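Local atomic coordinates of Lin0431 protein (PDB entry 3LD7), a protein that is of unknown function but has a strand-rich domain of the NusG domain II family, here one part of a longer Listeria innocua protein. Residues E56-D61 with L80-F85; D6-I11 with P23-K28. One frame throughout, in Å; residues are numbered along the deposited sequence.

Interaction 1 of 2, residues E56-D61 with L80-F85; sequences EDNSPD and LPHKVF
His82 lies with its imidazole against Asn58 and Ser59. Ser59 CB stands over one face of the ring, above its CE1-NE2 side, and the CB-to-centroid distance of 4.2 Å at 20° from the ring normal qualifies as a CH-pi contact. Asn58 comes instead to the edge: its OD1 lies 3.2 Å from His82 CE1, near the ring plane, while its amide stands almost upright to the ring (77° between planes). That amide is fixed from outside by Ala40 O, which takes the ND2 group, and by Tyr42 N, which donates to OD1. Water 1, in the ring plane, joins His82 NE2 to Asn58 O, donating to the carbonyl. The serine over the ring is positioned by Asp57, whose OD1 accepts both Ser59 N (2.8 Å) and Ser59 OG (2.7 Å) from the same face of its carboxylate; the backbone bond makes an Asx turn.

Farther along, the rings of Pro60 and Pro81 lie alongside each other, running opposite ways, with Pro60 CD 3.8 Å from Pro81 CB. Asp61 tucks CG into the gap flanked by its N and C (chi1 58°), which lays the carboxylate against the Pro81 ring, OD1 3.5 Å from Pro81 CG. Its OD2 accepts from water 2, which in turn accepts from Leu80 N. No direct hydrogen bond crosses between the segments; two waters bridge them.

Around it, Leu80 to Lys83 form a type I turn, and Lys83 with Val84 make a G1 bulge opposite Cys79, joining strand 76-79 to strand 84-90. Asp57 and Ser59 both touch Cys79, and Glu56 pairs with Leu44 of strand 42-48, so the contact brings the end of edge strand 51-57 against the turn of the four-stranded sheet.

Interaction 2 of 2, residues D6-I11 with P23-K28; sequences DEVVAI and PLTGHK
Thr25 sets its OG1 opposite its carbonyl carbon and beside its own N (chi1 -50°), which aims the hydroxyl oxygen at the backbone of Val8. Val8 N donates to Thr25 OG1 at 2.9 Å, and the N-H...O angle of 165° makes the bond nearly straight. The oxygen also lies close over Glu7 CA (3.4 Å). One residue back, Leu24 N donates to Val8 O, again at 2.9 Å, with the donor tilted 22° from the carbonyl plane.

Apolar contacts flank these bonds. Val8 CG2 lies 4.1 Å from Leu24 CB, the two side chains meeting at a slant, and Leu24 CD1 reaches Ala10 CB at 4.0 Å. Leu24 also touches Ile88 of strand 84-90 and Val47 of strand 42-48, so it fills space between the two sheets. Val9 and Pro23 put their side chains on the other face of the sheet; their CA atoms are only 4.0 Å apart.

Val9 and Pro23 are an antiparallel non-hydrogen-bonded pair at the open end of the beta-hairpin built from strands 8-14 and 17-23. Beyond it the regular pattern breaks: Leu24 O accepts from His27 N, closing a type II turn with Gly26 at a positive phi, so the hairpin's regular hydrogen bonding ends with a threonine hydroxyl, in place of a backbone carbonyl, as the acceptor for Val8 N.

From the N terminus, interaction 2 comes first: residues 6-11 meet 23-28 at the open end of the hairpin of strands 8-14 and 17-23, with 11 residues between, nine of them strand. The chain then builds the three-stranded sheet of strands 30-36, 42-48 and 51-57. Interaction 1 opens at the end of that last strand and closes after 18 residues, including helix 63-67 and strand 76-79. The loops follow in series, neither nesting nor crossing. Their centres are about 23 Å apart, on opposite sides of the chain's centre, yet strands 8-14 and 84-90 are neighbours in one sheet. Interaction 2 ends that hairpin; interaction 1 sets the turn between strands 76-79 and 84-90 against strand 51-57.

Interaction 1 of 2, residues E56-D61 with L80-F85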
# COMPACT_ATOMS: atom_id res chain seq x y z
N GLU A 56 -3.77 0.86 9.03
CA GLU A 56 -4.85 0.30 9.81
C GLU A 56 -5.92 -0.16 8.86
O GLU A 56 -6.11 0.43 7.79
CB GLU A 56 -5.39 1.39 10.75
CG GLU A 56 -6.67 1.11 11.45
CD GLU A 56 -7.31 2.40 11.94
OE1 GLU A 56 -6.60 3.25 12.51
OE2 GLU A 56 -8.52 2.59 11.71
N ASP A 57 -6.62 -1.23 9.22
CA ASP A 57 -7.76 -1.69 8.43
C ASP A 57 -8.65 -2.55 9.29
O ASP A 57 -8.26 -2.91 10.41
CB ASP A 57 -7.35 -2.36 7.09
CG ASP A 57 -6.70 -3.70 7.26
OD1 ASP A 57 -7.16 -4.53 8.08
OD2 ASP A 57 -5.75 -3.97 6.48
N ASN A 58 -9.87 -2.83 8.80
CA ASN A 58 -10.77 -3.72 9.52
C ASN A 58 -10.88 -5.11 8.90
O ASN A 58 -11.91 -5.80 9.04
CB ASN A 58 -12.14 -3.07 9.76
CG ASN A 58 -12.85 -2.70 8.49
OD1 ASN A 58 -12.29 -2.78 7.39
ND2 ASN A 58 -14.09 -2.26 8.63
N SER A 59 -9.83 -5.51 8.21
CA SER A 59 -9.80 -6.87 7.68
C SER A 59 -9.87 -7.88 8.82
O SER A 59 -9.39 -7.63 9.93
CB SER A 59 -8.55 -7.11 6.82
OG SER A 59 -7.35 -7.17 7.60
N PRO A 60 -10.47 -9.04 8.53
CA PRO A 60 -10.54 -10.05 9.59
C PRO A 60 -9.18 -10.66 9.94
O PRO A 60 -9.02 -11.12 11.07
CB PRO A 60 -11.48 -11.11 9.00
CG PRO A 60 -11.40 -10.90 7.50
CD PRO A 60 -11.22 -9.42 7.32
N ASP A 61 -8.24 -10.66 8.99
CA ASP A 61 -6.99 -11.42 9.17
C ASP A 61 -5.79 -10.54 9.54
O ASP A 61 -4.81 -11.03 10.12
CB ASP A 61 -6.67 -12.29 7.94
CG ASP A 61 -6.55 -11.49 6.64
OD1 ASP A 61 -6.96 -10.32 6.62
OD2 ASP A 61 -6.08 -12.04 5.61
N LEU A 80 -5.98 -9.64 1.43
CA LEU A 80 -6.80 -10.49 0.55
C LEU A 80 -8.33 -10.28 0.70
O LEU A 80 -9.02 -10.11 -0.29
CB LEU A 80 -6.41 -11.97 0.69
CG LEU A 80 -6.11 -12.62 -0.64
CD1 LEU A 80 -5.60 -14.01 -0.44
CD2 LEU A 80 -7.35 -12.62 -1.53
N PRO A 81 -8.83 -10.24 1.93
CA PRO A 81 -10.29 -10.04 2.08
C PRO A 81 -10.80 -8.76 1.44
O PRO A 81 -11.95 -8.73 0.98
CB PRO A 81 -10.49 -10.00 3.61
CG PRO A 81 -9.33 -10.85 4.12
CD PRO A 81 -8.17 -10.48 3.21
N HIS A 82 -9.98 -7.72 1.42
CA HIS A 82 -10.40 -6.46 0.79
C HIS A 82 -9.90 -6.31 -0.63
O HIS A 82 -10.12 -5.27 -1.27
CB HIS A 82 -9.91 -5.28 1.64
CG HIS A 82 -10.54 -5.23 3.00
ND1 HIS A 82 -10.25 -4.24 3.92
CD2 HIS A 82 -11.43 -6.05 3.61
CE1 HIS A 82 -10.95 -4.44 5.02
NE2 HIS A 82 -11.66 -5.54 4.87
N LYS A 83 -9.17 -7.32 -1.11
CA LYS A 83 -8.66 -7.34 -2.50
C LYS A 83 -7.68 -6.20 -2.78
O LYS A 83 -7.57 -5.70 -3.92
CB LYS A 83 -9.80 -7.36 -3.52
CG LYS A 83 -10.82 -8.49 -3.24
CD LYS A 83 -11.85 -8.58 -4.35
CE LYS A 83 -12.89 -9.64 -4.03
NZ LYS A 83 -13.89 -9.82 -5.10
N VAL A 84 -6.96 -5.80 -1.74
CA VAL A 84 -6.01 -4.70 -1.88
C VAL A 84 -4.62 -5.26 -2.03
O VAL A 84 -4.22 -6.18 -1.31
CB VAL A 84 -6.09 -3.73 -0.67
CG1 VAL A 84 -4.90 -2.75 -0.68
CG2 VAL A 84 -7.42 -2.95 -0.72
N PHE A 85 -3.88 -4.73 -3.00
CA PHE A 85 -2.53 -5.21 -3.25
C PHE A 85 -1.61 -4.01 -3.45
O PHE A 85 -1.97 -3.06 -4.16
CB PHE A 85 -2.54 -6.08 -4.50
CG PHE A 85 -1.23 -6.73 -4.83
CD1 PHE A 85 -0.62 -7.62 -3.96
CD2 PHE A 85 -0.63 -6.49 -6.06
CE1 PHE A 85 0.58 -8.27 -4.31
CE2 PHE A 85 0.55 -7.12 -6.41
CZ PHE A 85 1.17 -7.99 -5.54
O HOH W 1 -13.54 -6.31 6.77
O HOH W 2 -4.62 -10.86 3.59

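Interaction 2 of 2, residues D6-I11 with P23-K28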
# COMPACT_ATOMS: atom_id res chain seq x y z
N ASP A 6 18.44 2.53 -6.18
CA ASP A 6 17.29 2.14 -6.97
C ASP A 6 16.23 3.25 -6.94
O ASP A 6 16.17 4.05 -6.01
CB ASP A 6 16.72 0.82 -6.41
CG ASP A 6 15.82 0.09 -7.39
OD1 ASP A 6 15.73 0.51 -8.57
OD2 ASP A 6 15.20 -0.93 -6.99
N GLU A 7 15.41 3.31 -7.99
CA GLU A 7 14.25 4.20 -8.02
C GLU A 7 13.01 3.34 -8.12
O GLU A 7 12.91 2.52 -9.03
CB GLU A 7 14.31 5.11 -9.24
CG GLU A 7 15.40 6.16 -9.19
CD GLU A 7 15.43 7.01 -10.44
OE1 GLU A 7 15.45 6.44 -11.56
OE2 GLU A 7 15.42 8.26 -10.31
N VAL A 8 12.07 3.52 -7.20
CA VAL A 8 10.91 2.63 -7.13
C VAL A 8 9.57 3.34 -7.09
O VAL A 8 9.48 4.52 -6.68
CB VAL A 8 11.01 1.65 -5.93
CG1 VAL A 8 12.25 0.77 -6.09
CG2 VAL A 8 11.04 2.41 -4.60
N VAL A 9 8.54 2.62 -7.51
CA VAL A 9 7.18 3.13 -7.53
C VAL A 9 6.30 2.11 -6.85
O VAL A 9 6.47 0.91 -7.07
CB VAL A 9 6.66 3.33 -8.98
CG1 VAL A 9 5.27 3.90 -8.97
CG2 VAL A 9 7.56 4.26 -9.75
N ALA A 10 5.38 2.57 -6.01
CA ALA A 10 4.43 1.69 -5.38
C ALA A 10 3.13 1.71 -6.17
O ALA A 10 2.55 2.78 -6.40
CB ALA A 10 4.18 2.12 -3.95
N ILE A 11 2.67 0.53 -6.58
CA ILE A 11 1.42 0.40 -7.32
C ILE A 11 0.39 -0.16 -6.35
O ILE A 11 0.55 -1.26 -5.81
CB ILE A 11 1.58 -0.54 -8.55
CG1 ILE A 11 2.83 -0.18 -9.36
CG2 ILE A 11 0.29 -0.54 -9.41
CD1 ILE A 11 2.76 1.11 -10.02
N PRO A 23 5.47 7.19 -6.96
CA PRO A 23 6.94 7.12 -6.96
C PRO A 23 7.44 7.45 -5.55
O PRO A 23 7.08 8.50 -5.01
CB PRO A 23 7.34 8.23 -7.95
CG PRO A 23 6.16 8.37 -8.82
CD PRO A 23 4.96 8.14 -7.95
N LEU A 24 8.22 6.54 -4.96
CA LEU A 24 8.59 6.67 -3.56
C LEU A 24 9.91 7.36 -3.44
O LEU A 24 10.18 8.00 -2.43
CB LEU A 24 8.70 5.31 -2.87
CG LEU A 24 7.38 4.54 -2.74
CD1 LEU A 24 7.65 3.16 -2.17
CD2 LEU A 24 6.38 5.32 -1.90
N THR A 25 10.75 7.23 -4.46
CA THR A 25 12.10 7.72 -4.35
C THR A 25 12.13 9.25 -4.45
O THR A 25 11.75 9.84 -5.46
CB THR A 25 13.01 7.04 -5.39
OG1 THR A 25 12.82 5.61 -5.32
CG2 THR A 25 14.45 7.39 -5.11
N GLY A 26 12.58 9.88 -3.37
CA GLY A 26 12.54 11.33 -3.25
C GLY A 26 11.29 11.85 -2.57
O GLY A 26 11.15 13.06 -2.33
N HIS A 27 10.36 10.96 -2.24
CA HIS A 27 9.18 11.40 -1.52
C HIS A 27 9.49 11.76 -0.07
O HIS A 27 10.20 11.03 0.62
CB HIS A 27 8.05 10.37 -1.58
CG HIS A 27 6.86 10.77 -0.77
ND1 HIS A 27 5.92 11.68 -1.20
CD2 HIS A 27 6.53 10.46 0.50
CE1 HIS A 27 5.02 11.86 -0.25
NE2 HIS A 27 5.37 11.12 0.79
N LYS A 28 9.02 12.93 0.37
CA LYS A 28 9.19 13.32 1.77
C LYS A 28 7.89 13.85 2.32
O LYS A 28 7.12 14.50 1.61
CB LYS A 28 10.28 14.40 1.88
CG LYS A 28 11.65 13.88 1.46
CD LYS A 28 12.77 14.87 1.78
CE LYS A 28 14.12 14.20 1.72
NZ LYS A 28 14.38 13.67 0.35